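Local coordinates for sugar ABC transporter (Sugar-binding protein) (Bacillus halodurans, PDB 4YO7) that binds myo-inositol between its lobes and is probably the solute-binding component of an ABC transporter for sugars or related polyols, at residues A104-P109 against I130-T135; S114-V119 against R134-V139; A144-E149 against A289-V294. All coordinates share one frame; numbering follows the deposited sequence.

Contact 1 of 3, residues A104-P109 against I130-T135; sequences AIIVNP and IIANRT. With INS (1,2,3,4,5,6-hexahydroxy-cyclohexane), chain F.
Ile106 pairs with Ile130, and Val107 with Ile131, where the parallel strands 104-107 and 129-132 of a beta-alpha-beta crossover lie edge to edge. The unit belongs to the central parallel sheet of one lobe of a type I periplasmic binding protein fold, and its C-terminal ends lead into the inositol pocket. Backbone bonds run from Ile130 N to Ile105 O (2.8 Å), from Val107 N to Ile130 O, and from Ala132 N to Val107 O. Apolar contacts flank them on both faces of the sheet: Ile106 CG2 meets Ala132 CB at 4.1 Å, while Ile131 CG2 reaches Pro109 CD at 4.0 Å.

Past the strand ends, side chains take over the polar pairing. A chi1 of 170° swings the Asn108 amide out beyond its strand, and ND2 meets Ala132 O in a 2.9 Å, nearly straight bond (176°) that lies in the amide plane. The same oxygen accepts Arg134 N from the opposite face of the carbonyl, and Asn108 OD1 is held by Ser53 OG.

Asn133 and Arg134 carry the strand end to the ligand. Asn133 OD1 accepts from O6 of the inositol, and its ND2 donates to O5. The extended Arg134 chain sends NE to O6 and NH2 to O1 (2.7 Å). At another edge of the guanidinium, NH1 donates to Pro109 O at 3.1 Å, with that oxygen close to the guanidinium plane.

Contact 2 of 3, residues S114-V119 against R134-V139; sequences SAVDIV and RTFDGV. With INS (1,2,3,4,5,6-hexahydroxy-cyclohexane), chain F.
Phe136 opens a type II beta turn that runs to Val139, closed by the 3.1 Å bond from Val139 N to Phe136 O, and its CA lies 7.1 Å from that of Ala115 on the facing helix. Gly138 has a positive phi (120°), at which a CB would press on the preceding carbonyl oxygen and also come close to Val116 CG2.

The contact is apolar and centred on the Phe136 ring. A chi1 of 54° places CG between the backbone N and the carbonyl carbon, which turns one ring face to Ala115 of the helix. Ala115 CB sits over the middle of that face, a CH-pi contact 3.6 Å from the ring centroid and only 9° off the normal. Val139 CA covers the opposite face nearer the rim, and the ring is sandwiched between helix and turn. The two valines approach obliquely: Val119 CG2 touches Phe136 CZ at 3.5 Å, whereas Val116 CG2 rests on Asp137 O, also at 3.5 Å, and more distantly on Phe136 CD2. An alanine in place of Phe136 is likely to open a gap between Ala115 and Val139 and leave Val119 CG2 without its aromatic neighbour.

In the fold, this turn follows strand 129-132. Phe136 and Val119 both lean on Ile131 of that strand, Val139 touches Phe145 of strand 144-147, and Ile118 turns to helix 87-100.

Contact 3 of 3, residues A144-E149 against A289-V294; sequences AFVGSE and ATSVKV
Val146 of strand 144-147 packs against Thr290, Ser291 and Val294 of helix 284-299, a strand-to-helix contact in the alpha/beta sandwich of a type I periplasmic binding protein, where helices cover both faces of a parallel sheet. Strand 144-147 and helical residues 289-294 run nearly antiparallel (161°), their axes 8.5 Å apart at closest. No hydrogen bond crosses between them; the contact is made of side-chain packing.

The tight part surrounds Val146. Its CA comes within 5.9 Å of Ser291 CA, a short spacing consistent with the small serine side chain at this point. Val146 CG1 meets Thr290 CB at 3.9 Å, the two side chains crossing obliquely, and CG2 lies over Ser291. The hydroxyls of both polar helix residues are spent on their own helix, Thr290 OG1 bonding to Gly286 O and Ser291 OG to Gln287 O. What Thr290 offers the strand is thus its carbon side.

Toward Ala144 the fit is looser. Ala144 CB touches Val294 CG1 at 4.1 Å, and Val146 CG2 lies 4.3 Å from Val294 CG2, while the nearest CA atoms at this end, those of Ala144 and Val294, are 8.0 Å apart. Val294 also leans on Ile130 of the next strand. The solvent side of the helix turns away from the sheet, and there the exposed Lys293 forms a salt bridge with Glu69 of helix 57-70. Back at the buried centre, Ser291 OG rests on Val146 CB at 3.5 Å.

How the contacts relate
Following the chain from the N terminus, 104-109 is met first, then the helical segment 114-119, before 130-135 closes contact 1 around the crossover helix. Contact 2 opens inside that loop and closes just beyond it, so the two cross, sharing Arg134 and Thr135; Pro109 CB against Ala115 CB also joins them. Contact 3 follows in series, opening at 144-149 and closing some 140 residues later, after the chain has built the other lobe and returned. It flanks contact 1 through the neighbouring strands. Contact 1 joins two strands of the sheet, contact 2 ties the turn after strand 129-132 to helix 112-125, and contact 3 packs helix 284-299 on strand 144-147.

Contact 1 of 3, residues A104-P109 against I130-T135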
ATOM      1  N   ALA A 104      -9.433 -21.767   0.895  1.00  8.54           N
ATOM      2  CA  ALA A 104      -9.038 -20.523   1.555  1.00  8.82           C
ATOM      3  C   ALA A 104      -9.272 -19.371   0.610  1.00  5.83           C
ATOM      4  O   ALA A 104      -9.316 -19.547  -0.605  1.00  7.41           O
ATOM      5  CB  ALA A 104      -7.578 -20.546   2.003  1.00  7.83           C
ATOM      6  N   ILE A 105      -9.427 -18.184   1.199  1.00  5.58           N
ATOM      7  CA  ILE A 105      -9.658 -16.949   0.458  1.00  5.86           C
ATOM      8  C   ILE A 105      -8.604 -15.927   0.862  1.00  7.29           C
ATOM      9  O   ILE A 105      -8.295 -15.793   2.029  1.00  9.89           O
ATOM     10  CB  ILE A 105     -11.060 -16.400   0.718  1.00  9.37           C
ATOM     11  CG1 ILE A 105     -12.079 -17.377   0.123  1.00 10.40           C
ATOM     12  CG2 ILE A 105     -11.234 -15.008   0.125  1.00  8.78           C
ATOM     13  CD1 ILE A 105     -13.516 -17.096   0.512  1.00  9.48           C
ATOM     14  N   ILE A 106      -8.063 -15.236  -0.136  1.00  6.97           N
ATOM     15  CA  ILE A 106      -7.191 -14.075   0.075  1.00  7.65           C
ATOM     16  C   ILE A 106      -7.937 -12.857  -0.449  1.00  7.60           C
ATOM     17  O   ILE A 106      -8.333 -12.830  -1.620  1.00  7.72           O
ATOM     18  CB  ILE A 106      -5.824 -14.188  -0.651  1.00  6.83           C
ATOM     19  CG1 ILE A 106      -5.073 -15.444  -0.212  1.00  7.70           C
ATOM     20  CG2 ILE A 106      -4.987 -12.920  -0.399  1.00  8.16           C
ATOM     21  CD1 ILE A 106      -3.831 -15.729  -1.049  1.00  8.18           C
ATOM     22  N   VAL A 107      -8.123 -11.857   0.421  1.00  6.18           N
ATOM     23  CA  VAL A 107      -8.709 -10.565   0.032  1.00  6.64           C
ATOM     24  C   VAL A 107      -7.783  -9.395   0.348  1.00 10.19           C
ATOM     25  O   VAL A 107      -7.219  -9.308   1.427  1.00  9.50           O
ATOM     26  CB  VAL A 107     -10.050 -10.296   0.747  1.00  9.32           C
ATOM     27  CG1 VAL A 107     -10.583  -8.887   0.452  1.00 11.81           C
ATOM     28  CG2 VAL A 107     -11.073 -11.318   0.325  1.00 12.17           C
ATOM     29  N   ASN A 108      -7.652  -8.514  -0.634  1.00 13.55           N
ATOM     30  CA  ASN A 108      -7.086  -7.170  -0.492  1.00 14.21           C
ATOM     31  C   ASN A 108      -8.273  -6.143  -0.556  1.00 11.90           C
ATOM     32  O   ASN A 108      -8.788  -5.893  -1.635  1.00 11.68           O
ATOM     33  CB  ASN A 108      -6.061  -7.011  -1.624  1.00 12.37           C
ATOM     34  CG  ASN A 108      -5.552  -5.621  -1.791  1.00 12.24           C
ATOM     35  OD1 ASN A 108      -5.810  -4.993  -2.802  1.00 12.87           O
ATOM     36  ND2 ASN A 108      -4.751  -5.145  -0.830  1.00 14.15           N
ATOM     37  N   PRO A 109      -8.770  -5.633   0.600  1.00  6.66           N
ATOM     38  CA  PRO A 109     -10.113  -5.014   0.574  1.00  8.13           C
ATOM     39  C   PRO A 109     -10.207  -3.687  -0.151  1.00  9.04           C
ATOM     40  O   PRO A 109      -9.381  -2.822   0.056  1.00  9.13           O
ATOM     41  CB  PRO A 109     -10.450  -4.762   2.044  1.00 14.05           C
ATOM     42  CG  PRO A 109      -9.330  -5.308   2.843  1.00 19.47           C
ATOM     43  CD  PRO A 109      -8.294  -5.899   1.977  1.00 11.36           C
ATOM     44  N   ILE A 130      -7.515 -14.782   4.535  1.00  8.59           N
ATOM     45  CA  ILE A 130      -6.249 -14.100   4.709  1.00  6.65           C
ATOM     46  C   ILE A 130      -6.435 -12.701   4.143  1.00  9.42           C
ATOM     47  O   ILE A 130      -6.846 -12.557   2.999  1.00  7.72           O
ATOM     48  CB  ILE A 130      -5.093 -14.809   3.949  1.00 10.11           C
ATOM     49  CG1 ILE A 130      -4.924 -16.300   4.348  1.00 14.33           C
ATOM     50  CG2 ILE A 130      -3.772 -14.030   4.095  1.00 11.53           C
ATOM     51  CD1 ILE A 130      -5.262 -16.704   5.751  1.00 21.56           C
ATOM     52  N   ILE A 131      -6.127 -11.677   4.929  1.00  8.34           N
ATOM     53  CA  ILE A 131      -6.187 -10.282   4.457  1.00  6.14           C
ATOM     54  C   ILE A 131      -4.776  -9.838   4.063  1.00  6.72           C
ATOM     55  O   ILE A 131      -3.826  -9.973   4.825  1.00  8.56           O
ATOM     56  CB  ILE A 131      -6.772  -9.352   5.528  1.00  5.84           C
ATOM     57  CG1 ILE A 131      -8.196  -9.792   5.911  1.00  9.38           C
ATOM     58  CG2 ILE A 131      -6.716  -7.869   5.080  1.00  7.41           C
ATOM     59  CD1 ILE A 131      -9.217  -9.701   4.828  1.00  7.59           C
ATOM     60  N   ALA A 132      -4.644  -9.348   2.832  1.00  8.48           N
ATOM     61  CA  ALA A 132      -3.361  -8.909   2.335  1.00  7.31           C
ATOM     62  C   ALA A 132      -3.324  -7.402   2.091  1.00  6.96           C
ATOM     63  O   ALA A 132      -4.231  -6.851   1.459  1.00  7.77           O
ATOM     64  CB  ALA A 132      -3.016  -9.643   1.050  1.00  7.78           C
ATOM     65  N   ASN A 133      -2.256  -6.788   2.624  1.00  6.30           N
ATOM     66  CA  ASN A 133      -1.791  -5.439   2.337  1.00  7.59           C
ATOM     67  C   ASN A 133      -2.641  -4.269   2.838  1.00  8.25           C
ATOM     68  O   ASN A 133      -2.083  -3.278   3.269  1.00  8.63           O
ATOM     69  CB  ASN A 133      -1.558  -5.313   0.829  1.00  9.08           C
ATOM     70  CG  ASN A 133      -1.352  -3.884   0.383  1.00  7.56           C
ATOM     71  OD1 ASN A 133      -2.306  -3.224  -0.016  1.00  7.84           O
ATOM     72  ND2 ASN A 133      -0.116  -3.409   0.419  1.00  8.53           N
ATOM     73  N   ARG A 134      -3.965  -4.370   2.786  1.00  7.12           N
ATOM     74  CA  ARG A 134      -4.838  -3.338   3.357  1.00  6.87           C
ATOM     75  C   ARG A 134      -5.572  -3.862   4.581  1.00  8.50           C
ATOM     76  O   ARG A 134      -6.312  -4.831   4.503  1.00  8.43           O
ATOM     77  CB  ARG A 134      -5.848  -2.845   2.327  1.00  6.01           C
ATOM     78  CG  ARG A 134      -5.242  -2.235   1.114  1.00  6.46           C
ATOM     79  CD  ARG A 134      -6.319  -1.915   0.123  1.00  8.31           C
ATOM     80  NE  ARG A 134      -5.850  -1.216  -1.065  1.00  8.26           N
ATOM     81  CZ  ARG A 134      -6.664  -0.751  -2.012  1.00  7.46           C
ATOM     82  NH1 ARG A 134      -7.985  -0.931  -1.922  1.00  8.26           N
ATOM     83  NH2 ARG A 134      -6.167  -0.094  -3.040  1.00 10.23           N
ATOM     84  N   THR A 135      -5.409  -3.169   5.693  1.00  5.92           N
ATOM     85  CA  THR A 135      -6.076  -3.534   6.924  1.00  9.52           C
ATOM     86  C   THR A 135      -7.307  -2.640   7.116  1.00  9.84           C
ATOM     87  O   THR A 135      -7.609  -1.760   6.305  1.00  8.94           O
ATOM     88  CB  THR A 135      -5.095  -3.447   8.129  1.00  8.52           C
ATOM     89  OG1 THR A 135      -5.674  -4.098   9.267  1.00  9.85           O
ATOM     90  CG2 THR A 135      -4.704  -2.010   8.497  1.00 11.03           C
TER
HETATM   91  C1  INS F 405      -2.479   0.830  -2.570  1.00  7.14           C
HETATM   92  C2  INS F 405      -1.409   1.409  -3.489  1.00  7.73           C
HETATM   93  C3  INS F 405      -0.386   2.164  -2.641  1.00  7.59           C
HETATM   94  C4  INS F 405       0.270   1.242  -1.607  1.00  7.38           C
HETATM   95  C5  INS F 405      -0.825   0.624  -0.713  1.00  6.72           C
HETATM   96  C6  INS F 405      -1.842  -0.118  -1.568  1.00  7.07           C
HETATM   97  O1  INS F 405      -3.461   0.082  -3.338  1.00  8.46           O
HETATM   98  O2  INS F 405      -0.772   0.320  -4.154  1.00  9.50           O
HETATM   99  O3  INS F 405       0.606   2.699  -3.566  1.00  9.03           O
HETATM  100  O4  INS F 405       1.140   2.006  -0.759  1.00  7.59           O
HETATM  101  O5  INS F 405      -0.202  -0.326   0.169  1.00  6.97           O
HETATM  102  O6  INS F 405      -2.904  -0.626  -0.670  1.00  7.20           O

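Contact 2 of 3, residues S114-V119 against R134-V139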
ATOM      1  N   SER A 114     -16.859  -2.451   3.727  1.00  8.96           N
ATOM      2  CA  SER A 114     -17.265  -3.722   3.140  1.00 12.73           C
ATOM      3  C   SER A 114     -16.331  -4.845   3.591  1.00 10.02           C
ATOM      4  O   SER A 114     -16.747  -6.007   3.647  1.00 10.75           O
ATOM      5  CB  SER A 114     -17.311  -3.634   1.608  1.00 15.78           C
ATOM      6  OG  SER A 114     -16.069  -3.332   1.035  1.00 17.09           O
ATOM      7  N   ALA A 115     -15.091  -4.504   3.928  1.00  9.24           N
ATOM      8  CA  ALA A 115     -14.143  -5.491   4.451  1.00  8.48           C
ATOM      9  C   ALA A 115     -14.758  -6.251   5.625  1.00  7.61           C
ATOM     10  O   ALA A 115     -14.563  -7.462   5.775  1.00  9.63           O
ATOM     11  CB  ALA A 115     -12.856  -4.824   4.884  1.00  9.80           C
ATOM     12  N   VAL A 116     -15.444  -5.528   6.508  1.00 10.32           N
ATOM     13  CA  VAL A 116     -16.036  -6.174   7.689  1.00 12.57           C
ATOM     14  C   VAL A 116     -17.124  -7.158   7.288  1.00  9.46           C
ATOM     15  O   VAL A 116     -17.191  -8.275   7.809  1.00 12.64           O
ATOM     16  CB  VAL A 116     -16.622  -5.126   8.669  1.00 13.61           C
ATOM     17  CG1 VAL A 116     -17.307  -5.794   9.866  1.00 16.55           C
ATOM     18  CG2 VAL A 116     -15.514  -4.214   9.149  1.00 14.37           C
ATOM     19  N   ASP A 117     -17.978  -6.757   6.356  1.00 12.56           N
ATOM     20  CA  ASP A 117     -19.015  -7.656   5.870  1.00 13.80           C
ATOM     21  C   ASP A 117     -18.425  -8.902   5.196  1.00 12.81           C
ATOM     22  O   ASP A 117     -18.947 -10.016   5.354  1.00 11.60           O
ATOM     23  CB  ASP A 117     -19.930  -6.932   4.894  1.00 14.35           C
ATOM     24  CG  ASP A 117     -20.652  -5.762   5.528  1.00 25.43           C
ATOM     25  OD1 ASP A 117     -21.056  -5.861   6.698  1.00 25.85           O
ATOM     26  OD2 ASP A 117     -20.793  -4.735   4.852  1.00 27.87           O
ATOM     27  N   ILE A 118     -17.352  -8.707   4.435  1.00  9.69           N
ATOM     28  CA  ILE A 118     -16.660  -9.810   3.784  1.00  8.78           C
ATOM     29  C   ILE A 118     -16.109 -10.790   4.810  1.00  8.69           C
ATOM     30  O   ILE A 118     -16.338 -11.995   4.708  1.00 10.33           O
ATOM     31  CB  ILE A 118     -15.516  -9.276   2.882  1.00 10.34           C
ATOM     32  CG1 ILE A 118     -16.119  -8.614   1.635  1.00 13.92           C
ATOM     33  CG2 ILE A 118     -14.538 -10.393   2.503  1.00 10.72           C
ATOM     34  CD1 ILE A 118     -15.106  -7.882   0.749  1.00 15.77           C
ATOM     35  N   VAL A 119     -15.364 -10.297   5.797  1.00  8.54           N
ATOM     36  CA  VAL A 119     -14.820 -11.191   6.814  1.00  8.62           C
ATOM     37  C   VAL A 119     -15.924 -11.905   7.596  1.00 11.75           C
ATOM     38  O   VAL A 119     -15.827 -13.106   7.854  1.00 10.56           O
ATOM     39  CB  VAL A 119     -13.880 -10.420   7.766  1.00 10.46           C
ATOM     40  CG1 VAL A 119     -13.418 -11.302   8.905  1.00 17.78           C
ATOM     41  CG2 VAL A 119     -12.680  -9.938   7.012  1.00 14.30           C
ATOM     42  N   ARG A 134      -3.965  -4.370   2.786  1.00  7.12           N
ATOM     43  CA  ARG A 134      -4.838  -3.338   3.357  1.00  6.87           C
ATOM     44  C   ARG A 134      -5.572  -3.862   4.581  1.00  8.50           C
ATOM     45  O   ARG A 134      -6.312  -4.831   4.503  1.00  8.43           O
ATOM     46  CB  ARG A 134      -5.848  -2.845   2.327  1.00  6.01           C
ATOM     47  CG  ARG A 134      -5.242  -2.235   1.114  1.00  6.46           C
ATOM     48  CD  ARG A 134      -6.319  -1.915   0.123  1.00  8.31           C
ATOM     49  NE  ARG A 134      -5.850  -1.216  -1.065  1.00  8.26           N
ATOM     50  CZ  ARG A 134      -6.664  -0.751  -2.012  1.00  7.46           C
ATOM     51  NH1 ARG A 134      -7.985  -0.931  -1.922  1.00  8.26           N
ATOM     52  NH2 ARG A 134      -6.167  -0.094  -3.040  1.00 10.23           N
ATOM     53  N   THR A 135      -5.409  -3.169   5.693  1.00  5.92           N
ATOM     54  CA  THR A 135      -6.076  -3.534   6.924  1.00  9.52           C
ATOM     55  C   THR A 135      -7.307  -2.640   7.116  1.00  9.84           C
ATOM     56  O   THR A 135      -7.609  -1.760   6.305  1.00  8.94           O
ATOM     57  CB  THR A 135      -5.095  -3.447   8.129  1.00  8.52           C
ATOM     58  OG1 THR A 135      -5.674  -4.098   9.267  1.00  9.85           O
ATOM     59  CG2 THR A 135      -4.704  -2.010   8.497  1.00 11.03           C
ATOM     60  N   PHE A 136      -8.016  -2.886   8.201  1.00  7.49           N
ATOM     61  CA  PHE A 136      -9.266  -2.214   8.495  1.00  9.53           C
ATOM     62  C   PHE A 136      -9.605  -2.500   9.932  1.00  6.40           C
ATOM     63  O   PHE A 136      -9.105  -3.476  10.504  1.00  8.50           O
ATOM     64  CB  PHE A 136     -10.381  -2.712   7.594  1.00  8.80           C
ATOM     65  CG  PHE A 136     -10.554  -4.198   7.625  1.00  7.14           C
ATOM     66  CD1 PHE A 136      -9.764  -5.016   6.850  1.00 10.85           C
ATOM     67  CD2 PHE A 136     -11.537  -4.780   8.409  1.00  9.09           C
ATOM     68  CE1 PHE A 136      -9.945  -6.376   6.871  1.00  9.78           C
ATOM     69  CE2 PHE A 136     -11.695  -6.160   8.430  1.00 11.88           C
ATOM     70  CZ  PHE A 136     -10.907  -6.939   7.660  1.00 10.88           C
ATOM     71  N   ASP A 137     -10.448  -1.647  10.524  1.00  8.40           N
ATOM     72  CA  ASP A 137     -10.961  -1.905  11.857  1.00 12.29           C
ATOM     73  C   ASP A 137     -11.823  -3.149  11.825  1.00 14.03           C
ATOM     74  O   ASP A 137     -12.847  -3.192  11.128  1.00 13.68           O
ATOM     75  CB  ASP A 137     -11.763  -0.710  12.381  1.00 11.87           C
ATOM     76  CG  ASP A 137     -10.904   0.493  12.704  1.00 23.04           C
ATOM     77  OD1 ASP A 137      -9.660   0.424  12.669  1.00 21.46           O
ATOM     78  OD2 ASP A 137     -11.502   1.536  13.027  1.00 30.67           O
ATOM     79  N   GLY A 138     -11.361  -4.193  12.509  1.00 11.86           N
ATOM     80  CA  GLY A 138     -12.031  -5.475  12.475  1.00 13.27           C
ATOM     81  C   GLY A 138     -11.169  -6.591  11.935  1.00 10.22           C
ATOM     82  O   GLY A 138     -11.599  -7.726  11.913  1.00 10.18           O
ATOM     83  N   VAL A 139      -9.955  -6.264  11.503  1.00  9.43           N
ATOM     84  CA  VAL A 139      -9.070  -7.230  10.862  1.00  7.96           C
ATOM     85  C   VAL A 139      -8.735  -8.426  11.743  1.00  9.17           C
ATOM     86  O   VAL A 139      -8.405  -9.496  11.226  1.00  7.94           O
ATOM     87  CB  VAL A 139      -7.745  -6.531  10.431  1.00  9.71           C
ATOM     88  CG1 VAL A 139      -6.911  -6.073  11.631  1.00  9.79           C
ATOM     89  CG2 VAL A 139      -6.907  -7.429   9.467  1.00 12.15           C
TER
HETATM   90  C1  INS F 405      -2.479   0.830  -2.570  1.00  7.14           C
HETATM   91  C2  INS F 405      -1.409   1.409  -3.489  1.00  7.73           C
HETATM   92  C3  INS F 405      -0.386   2.164  -2.641  1.00  7.59           C
HETATM   93  C4  INS F 405       0.270   1.242  -1.607  1.00  7.38           C
HETATM   94  C5  INS F 405      -0.825   0.624  -0.713  1.00  6.72           C
HETATM   95  C6  INS F 405      -1.842  -0.118  -1.568  1.00  7.07           C
HETATM   96  O1  INS F 405      -3.461   0.082  -3.338  1.00  8.46           O
HETATM   97  O2  INS F 405      -0.772   0.320  -4.154  1.00  9.50           O
HETATM   98  O3  INS F 405       0.606   2.699  -3.566  1.00  9.03           O
HETATM   99  O4  INS F 405       1.140   2.006  -0.759  1.00  7.59           O
HETATM  100  O5  INS F 405      -0.202  -0.326   0.169  1.00  6.97           O
HETATM  101  O6  INS F 405      -2.904  -0.626  -0.670  1.00  7.20           O

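Contact 3 of 3, residues A144-E149 against A289-V294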
ATOM      1  N   ALA A 144      -5.790 -14.359   9.234  1.00  7.87           N
ATOM      2  CA  ALA A 144      -4.464 -13.754   9.354  1.00  8.91           C
ATOM      3  C   ALA A 144      -4.390 -12.507   8.504  1.00  8.74           C
ATOM      4  O   ALA A 144      -5.155 -12.363   7.561  1.00  9.42           O
ATOM      5  CB  ALA A 144      -3.358 -14.752   8.935  1.00 10.33           C
ATOM      6  N   PHE A 145      -3.454 -11.631   8.869  1.00  7.37           N
ATOM      7  CA  PHE A 145      -3.119 -10.429   8.096  1.00  7.26           C
ATOM      8  C   PHE A 145      -1.669 -10.519   7.652  1.00  7.72           C
ATOM      9  O   PHE A 145      -0.791 -10.844   8.464  1.00  9.68           O
ATOM     10  CB  PHE A 145      -3.314  -9.137   8.915  1.00  8.42           C
ATOM     11  CG  PHE A 145      -2.922  -7.897   8.167  1.00  7.90           C
ATOM     12  CD1 PHE A 145      -3.728  -7.419   7.146  1.00  8.92           C
ATOM     13  CD2 PHE A 145      -1.736  -7.233   8.445  1.00 15.27           C
ATOM     14  CE1 PHE A 145      -3.364  -6.305   6.425  1.00  7.62           C
ATOM     15  CE2 PHE A 145      -1.383  -6.076   7.731  1.00 12.71           C
ATOM     16  CZ  PHE A 145      -2.196  -5.620   6.723  1.00 12.05           C
ATOM     17  N   VAL A 146      -1.447 -10.239   6.374  1.00  7.71           N
ATOM     18  CA  VAL A 146      -0.109 -10.166   5.782  1.00  6.13           C
ATOM     19  C   VAL A 146       0.058  -8.789   5.163  1.00  7.95           C
ATOM     20  O   VAL A 146      -0.646  -8.441   4.226  1.00  9.08           O
ATOM     21  CB  VAL A 146       0.111 -11.255   4.709  1.00  6.91           C
ATOM     22  CG1 VAL A 146       1.487 -11.122   4.114  1.00 10.51           C
ATOM     23  CG2 VAL A 146      -0.060 -12.634   5.331  1.00  8.19           C
ATOM     24  N   GLY A 147       0.966  -7.999   5.714  1.00  9.80           N
ATOM     25  CA  GLY A 147       1.149  -6.639   5.242  1.00  8.36           C
ATOM     26  C   GLY A 147       2.127  -5.888   6.103  1.00  8.31           C
ATOM     27  O   GLY A 147       2.950  -6.484   6.764  1.00 11.52           O
ATOM     28  N   SER A 148       2.026  -4.561   6.079  1.00  8.29           N
ATOM     29  CA  SER A 148       2.962  -3.708   6.774  1.00 10.65           C
ATOM     30  C   SER A 148       2.204  -2.636   7.530  1.00 12.26           C
ATOM     31  O   SER A 148       1.095  -2.267   7.163  1.00 13.22           O
ATOM     32  CB  SER A 148       3.928  -3.087   5.778  1.00 12.00           C
ATOM     33  OG  SER A 148       4.665  -4.099   5.119  1.00 10.87           O
ATOM     34  N   GLU A 149       2.815  -2.129   8.586  1.00 10.17           N
ATOM     35  CA  GLU A 149       2.119  -1.233   9.507  1.00 10.87           C
ATOM     36  C   GLU A 149       2.170   0.214   9.011  1.00  9.32           C
ATOM     37  O   GLU A 149       3.216   0.859   9.059  1.00 10.36           O
ATOM     38  CB  GLU A 149       2.753  -1.338  10.890  1.00 14.19           C
ATOM     39  CG  GLU A 149       2.079  -0.469  11.939  1.00 13.96           C
ATOM     40  CD  GLU A 149       0.736  -1.034  12.375  1.00 33.60           C
ATOM     41  OE1 GLU A 149       0.675  -2.246  12.702  1.00 28.73           O
ATOM     42  OE2 GLU A 149      -0.258  -0.269  12.392  1.00 28.93           O
ATOM     43  N   ALA A 289       3.979 -13.240  -1.877  1.00  9.46           N
ATOM     44  CA  ALA A 289       4.418 -14.625  -1.663  1.00 12.59           C
ATOM     45  C   ALA A 289       3.953 -15.136  -0.322  1.00 12.83           C
ATOM     46  O   ALA A 289       3.468 -16.262  -0.213  1.00 11.75           O
ATOM     47  CB  ALA A 289       5.924 -14.742  -1.758  1.00 14.23           C
ATOM     48  N   THR A 290       4.062 -14.299   0.703  1.00 11.22           N
ATOM     49  CA  THR A 290       3.679 -14.741   2.038  1.00 11.58           C
ATOM     50  C   THR A 290       2.173 -14.960   2.155  1.00  9.25           C
ATOM     51  O   THR A 290       1.731 -15.919   2.817  1.00  9.96           O
ATOM     52  CB  THR A 290       4.165 -13.748   3.119  1.00 12.83           C
ATOM     53  OG1 THR A 290       5.590 -13.608   3.032  1.00 14.24           O
ATOM     54  CG2 THR A 290       3.842 -14.260   4.502  1.00 12.23           C
ATOM     55  N   SER A 291       1.374 -14.116   1.506  1.00 10.35           N
ATOM     56  CA  SER A 291      -0.081 -14.304   1.536  1.00  9.01           C
ATOM     57  C   SER A 291      -0.456 -15.671   0.959  1.00 10.69           C
ATOM     58  O   SER A 291      -1.290 -16.383   1.503  1.00  8.71           O
ATOM     59  CB  SER A 291      -0.794 -13.199   0.746  1.00  7.04           C
ATOM     60  OG  SER A 291      -0.653 -11.956   1.390  1.00 13.74           O
ATOM     61  N   VAL A 292       0.170 -16.021  -0.157  1.00  8.15           N
ATOM     62  CA  VAL A 292      -0.065 -17.326  -0.757  1.00  8.79           C
ATOM     63  C   VAL A 292       0.382 -18.475   0.160  1.00 10.94           C
ATOM     64  O   VAL A 292      -0.347 -19.464   0.322  1.00  9.65           O
ATOM     65  CB  VAL A 292       0.628 -17.441  -2.129  1.00 12.15           C
ATOM     66  CG1 VAL A 292       0.565 -18.862  -2.659  1.00 11.25           C
ATOM     67  CG2 VAL A 292      -0.072 -16.522  -3.091  1.00 11.32           C
ATOM     68  N   LYS A 293       1.554 -18.346   0.767  1.00 12.21           N
ATOM     69  CA  LYS A 293       2.052 -19.386   1.649  1.00  8.57           C
ATOM     70  C   LYS A 293       1.123 -19.611   2.842  1.00  8.33           C
ATOM     71  O   LYS A 293       0.859 -20.751   3.239  1.00 11.44           O
ATOM     72  CB  LYS A 293       3.471 -19.046   2.135  1.00 11.46           C
ATOM     73  CG  LYS A 293       4.517 -19.098   1.062  1.00 14.06           C
ATOM     74  CD  LYS A 293       5.867 -18.632   1.631  1.00 25.55           C
ATOM     75  CE  LYS A 293       6.915 -18.388   0.571  1.00 39.42           C
ATOM     76  NZ  LYS A 293       7.543 -19.647   0.103  1.00 51.34           N
ATOM     77  N   VAL A 294       0.636 -18.514   3.411  1.00  8.43           N
ATOM     78  CA  VAL A 294      -0.236 -18.584   4.561  1.00  8.86           C
ATOM     79  C   VAL A 294      -1.581 -19.210   4.174  1.00  7.81           C
ATOM     80  O   VAL A 294      -2.137 -20.024   4.907  1.00  7.66           O
ATOM     81  CB  VAL A 294      -0.410 -17.189   5.170  1.00  8.98           C
ATOM     82  CG1 VAL A 294      -1.481 -17.166   6.242  1.00 12.38           C
ATOM     83  CG2 VAL A 294       0.932 -16.749   5.767  1.00 15.78           C
TER